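PDB 2F2L: peptidoglycan recognition protein-LC isoform LCx from Drosophila melanogaster, which probably recognises bacterial peptidoglycan fragments at the cell surface through an amidase-like ectodomain, seen here with a disaccharide-tetrapeptide muropeptide bound in its pocket. Local coordinates for residues 23-28 with 128-132. Sequence-based numbering, arbitrary orientation.
Sequences LPINRV and LKKLT. With SO4 (sulfate ion), chain F.
Ile25 and Leu131 pair as a one-residue parallel beta bridge, and the case illustrates how a short strand after a helix is stitched to the start of a longer one. Ile25 N gives its hydrogen to Lys130 O at 2.7 Å, nearly straight at 169°; two residues on from that acceptor, Thr132 N returns a bond to Ile25 O at 2.9 Å. Leu131 CA lies 3.1 Å from the same Ile25 O, adding a CA-H...O contact. The Leu131 side chain can be traced outward. Its CB passes 3.7 Å from Ile25 O; with CG anti to the carbonyl carbon, beside the backbone N (chi1 -68°), the branch ends reach Val28. CD2 sits 3.5 Å from Ile25 O and 3.7 Å from Val28 CG2, and CD1 meets that same methyl from slightly farther off. The leucine crosses Val28 at about a right angle. Just before Ile25, Pro24, preceded by a cis peptide bond, lays CB 3.6 Å from Lys129 O and turns CG to the Thr132 methyl CG2. Leu23 runs at a slant across the Lys130 chain, whose ammonium group forms a salt bridge with Asp83. Arg27 points away from 128-132 and donates from NH2 to sulfate O3 at 3.2 Å, the ion probably coming from the crystallisation liquor. Lys129, at positive phi, closes helix 112-127 with a Schellman motif, one residue, Lys130, before the bridge. The bridge thus joins strand 131-132 to the start of strand 25-32, while Leu131 and Val28 pack under Leu122, between that helix and the mixed sheet of the alpha/beta fold of the peptidoglycan recognition protein and amidase family.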
ATOM      1  N   LEU B  23      -7.292 -17.588  26.641  1.00 18.82           N
ATOM      2  CA  LEU B  23      -6.492 -18.665  26.093  1.00 18.79           C
ATOM      3  C   LEU B  23      -7.081 -19.989  26.582  1.00 18.61           C
ATOM      4  O   LEU B  23      -7.688 -20.028  27.652  1.00 17.85           O
ATOM      5  CB  LEU B  23      -5.037 -18.524  26.540  1.00 18.88           C
ATOM      6  CG  LEU B  23      -4.294 -17.232  26.172  1.00 18.68           C
ATOM      7  CD1 LEU B  23      -2.924 -17.208  26.866  1.00 18.58           C
ATOM      8  CD2 LEU B  23      -4.131 -17.093  24.686  1.00 19.28           C
ATOM      9  N   PRO B  24      -6.922 -21.074  25.799  1.00 18.69           N
ATOM     10  CA  PRO B  24      -6.287 -21.161  24.475  1.00 18.81           C
ATOM     11  C   PRO B  24      -7.173 -20.634  23.353  1.00 18.56           C
ATOM     12  O   PRO B  24      -8.384 -20.625  23.484  1.00 18.29           O
ATOM     13  CB  PRO B  24      -6.062 -22.667  24.292  1.00 18.87           C
ATOM     14  CG  PRO B  24      -7.135 -23.307  25.117  1.00 18.88           C
ATOM     15  CD  PRO B  24      -7.397 -22.392  26.270  1.00 18.65           C
ATOM     16  N   ILE B  25      -6.557 -20.205  22.259  1.00 18.65           N
ATOM     17  CA  ILE B  25      -7.278 -19.654  21.118  1.00 18.83           C
ATOM     18  C   ILE B  25      -7.418 -20.753  20.081  1.00 18.64           C
ATOM     19  O   ILE B  25      -6.469 -21.498  19.841  1.00 18.78           O
ATOM     20  CB  ILE B  25      -6.493 -18.454  20.520  1.00 19.00           C
ATOM     21  CG1 ILE B  25      -6.557 -17.264  21.473  1.00 18.93           C
ATOM     22  CG2 ILE B  25      -7.008 -18.056  19.134  1.00 19.05           C
ATOM     23  CD1 ILE B  25      -5.337 -16.395  21.377  1.00 19.44           C
ATOM     24  N   ASN B  26      -8.586 -20.882  19.464  1.00 18.58           N
ATOM     25  CA  ASN B  26      -8.734 -21.936  18.463  1.00 18.83           C
ATOM     26  C   ASN B  26      -9.080 -21.459  17.057  1.00 18.37           C
ATOM     27  O   ASN B  26      -9.634 -22.218  16.261  1.00 17.85           O
ATOM     28  CB  ASN B  26      -9.675 -23.037  18.960  1.00 19.58           C
ATOM     29  CG  ASN B  26     -11.083 -22.821  18.575  1.00 20.58           C
ATOM     30  OD1 ASN B  26     -11.665 -21.763  18.856  1.00 23.82           O
ATOM     31  ND2 ASN B  26     -11.668 -23.828  17.917  1.00 19.04           N
ATOM     32  N   ARG B  27      -8.695 -20.221  16.749  1.00 17.80           N
ATOM     33  CA  ARG B  27      -8.820 -19.666  15.394  1.00 18.03           C
ATOM     34  C   ARG B  27      -7.525 -18.968  15.008  1.00 17.27           C
ATOM     35  O   ARG B  27      -6.986 -18.194  15.795  1.00 16.80           O
ATOM     36  CB  ARG B  27      -9.989 -18.674  15.348  1.00 18.11           C
ATOM     37  CG  ARG B  27     -10.259 -18.041  14.006  1.00 18.54           C
ATOM     38  CD  ARG B  27     -11.378 -16.973  14.099  1.00 19.74           C
ATOM     39  NE  ARG B  27     -12.576 -17.472  14.769  1.00 21.12           N
ATOM     40  CZ  ARG B  27     -13.348 -16.776  15.613  1.00 21.55           C
ATOM     41  NH1 ARG B  27     -13.054 -15.520  15.967  1.00 21.56           N
ATOM     42  NH2 ARG B  27     -14.423 -17.356  16.132  1.00 19.71           N
ATOM     43  N   VAL B  28      -7.023 -19.271  13.810  1.00 17.11           N
ATOM     44  CA  VAL B  28      -5.885 -18.575  13.209  1.00 17.30           C
ATOM     45  C   VAL B  28      -6.316 -18.029  11.851  1.00 17.23           C
ATOM     46  O   VAL B  28      -6.972 -18.737  11.078  1.00 17.09           O
ATOM     47  CB  VAL B  28      -4.666 -19.512  13.001  1.00 17.13           C
ATOM     48  CG1 VAL B  28      -3.565 -18.822  12.161  1.00 18.46           C
ATOM     49  CG2 VAL B  28      -4.103 -19.965  14.327  1.00 17.64           C
ATOM     50  N   LEU B 128       2.791 -24.250  23.560  1.00 20.29           N
ATOM     51  CA  LEU B 128       2.697 -23.337  24.698  1.00 20.25           C
ATOM     52  C   LEU B 128       1.263 -23.185  25.204  1.00 20.02           C
ATOM     53  O   LEU B 128       1.022 -22.428  26.136  1.00 19.76           O
ATOM     54  CB  LEU B 128       3.233 -21.955  24.312  1.00 20.42           C
ATOM     55  CG  LEU B 128       4.689 -21.872  23.850  1.00 21.09           C
ATOM     56  CD1 LEU B 128       4.977 -20.454  23.362  1.00 22.29           C
ATOM     57  CD2 LEU B 128       5.639 -22.277  24.958  1.00 21.80           C
ATOM     58  N   LYS B 129       0.308 -23.875  24.579  1.00 19.93           N
ATOM     59  CA  LYS B 129      -1.104 -23.749  24.947  1.00 20.13           C
ATOM     60  C   LYS B 129      -1.708 -22.372  24.649  1.00 19.67           C
ATOM     61  O   LYS B 129      -2.683 -21.971  25.288  1.00 18.93           O
ATOM     62  CB  LYS B 129      -1.316 -24.077  26.430  1.00 20.55           C
ATOM     63  CG  LYS B 129      -1.774 -25.468  26.691  1.00 22.60           C
ATOM     64  CD  LYS B 129      -0.693 -26.491  26.463  1.00 23.84           C
ATOM     65  CE  LYS B 129      -0.953 -27.730  27.303  1.00 23.62           C
ATOM     66  NZ  LYS B 129      -0.639 -28.954  26.523  1.00 25.64           N
ATOM     67  N   LYS B 130      -1.134 -21.647  23.690  1.00 19.32           N
ATOM     68  CA  LYS B 130      -1.737 -20.403  23.236  1.00 19.59           C
ATOM     69  C   LYS B 130      -2.831 -20.739  22.245  1.00 19.55           C
ATOM     70  O   LYS B 130      -3.829 -20.019  22.150  1.00 19.83           O
ATOM     71  CB  LYS B 130      -0.705 -19.473  22.597  1.00 19.42           C
ATOM     72  CG  LYS B 130       0.476 -19.137  23.498  1.00 19.32           C
ATOM     73  CD  LYS B 130       0.064 -18.359  24.759  1.00 18.49           C
ATOM     74  CE  LYS B 130       1.293 -17.916  25.532  1.00 18.59           C
ATOM     75  NZ  LYS B 130       1.005 -16.834  26.530  1.00 18.61           N
ATOM     76  N   LEU B 131      -2.630 -21.841  21.517  1.00 19.76           N
ATOM     77  CA  LEU B 131      -3.598 -22.356  20.561  1.00 19.86           C
ATOM     78  C   LEU B 131      -4.099 -23.724  21.009  1.00 19.89           C
ATOM     79  O   LEU B 131      -3.344 -24.507  21.541  1.00 19.47           O
ATOM     80  CB  LEU B 131      -2.957 -22.523  19.176  1.00 19.65           C
ATOM     81  CG  LEU B 131      -2.526 -21.294  18.377  1.00 19.59           C
ATOM     82  CD1 LEU B 131      -1.769 -21.739  17.101  1.00 17.84           C
ATOM     83  CD2 LEU B 131      -3.719 -20.454  18.019  1.00 19.30           C
ATOM     84  N   THR B 132      -5.365 -24.016  20.740  1.00 20.16           N
ATOM     85  CA  THR B 132      -5.890 -25.351  20.943  1.00 20.38           C
ATOM     86  C   THR B 132      -5.177 -26.340  20.022  1.00 20.68           C
ATOM     87  O   THR B 132      -4.648 -25.961  18.962  1.00 20.05           O
ATOM     88  CB  THR B 132      -7.375 -25.423  20.618  1.00 20.50           C
ATOM     89  OG1 THR B 132      -7.585 -24.924  19.290  1.00 20.82           O
ATOM     90  CG2 THR B 132      -8.196 -24.612  21.615  1.00 20.58           C
TER
HETATM   91  S   SO4 F 501     -17.459 -15.418  16.671  1.00 92.71           S
HETATM   92  O1  SO4 F 501     -18.034 -14.199  16.099  1.00 91.84           O
HETATM   93  O2  SO4 F 501     -18.421 -16.066  17.567  1.00 92.18           O
HETATM   94  O3  SO4 F 501     -16.261 -15.075  17.442  1.00 92.23           O
HETATM   95  O4  SO4 F 501     -17.128 -16.340  15.587  1.00 91.79           O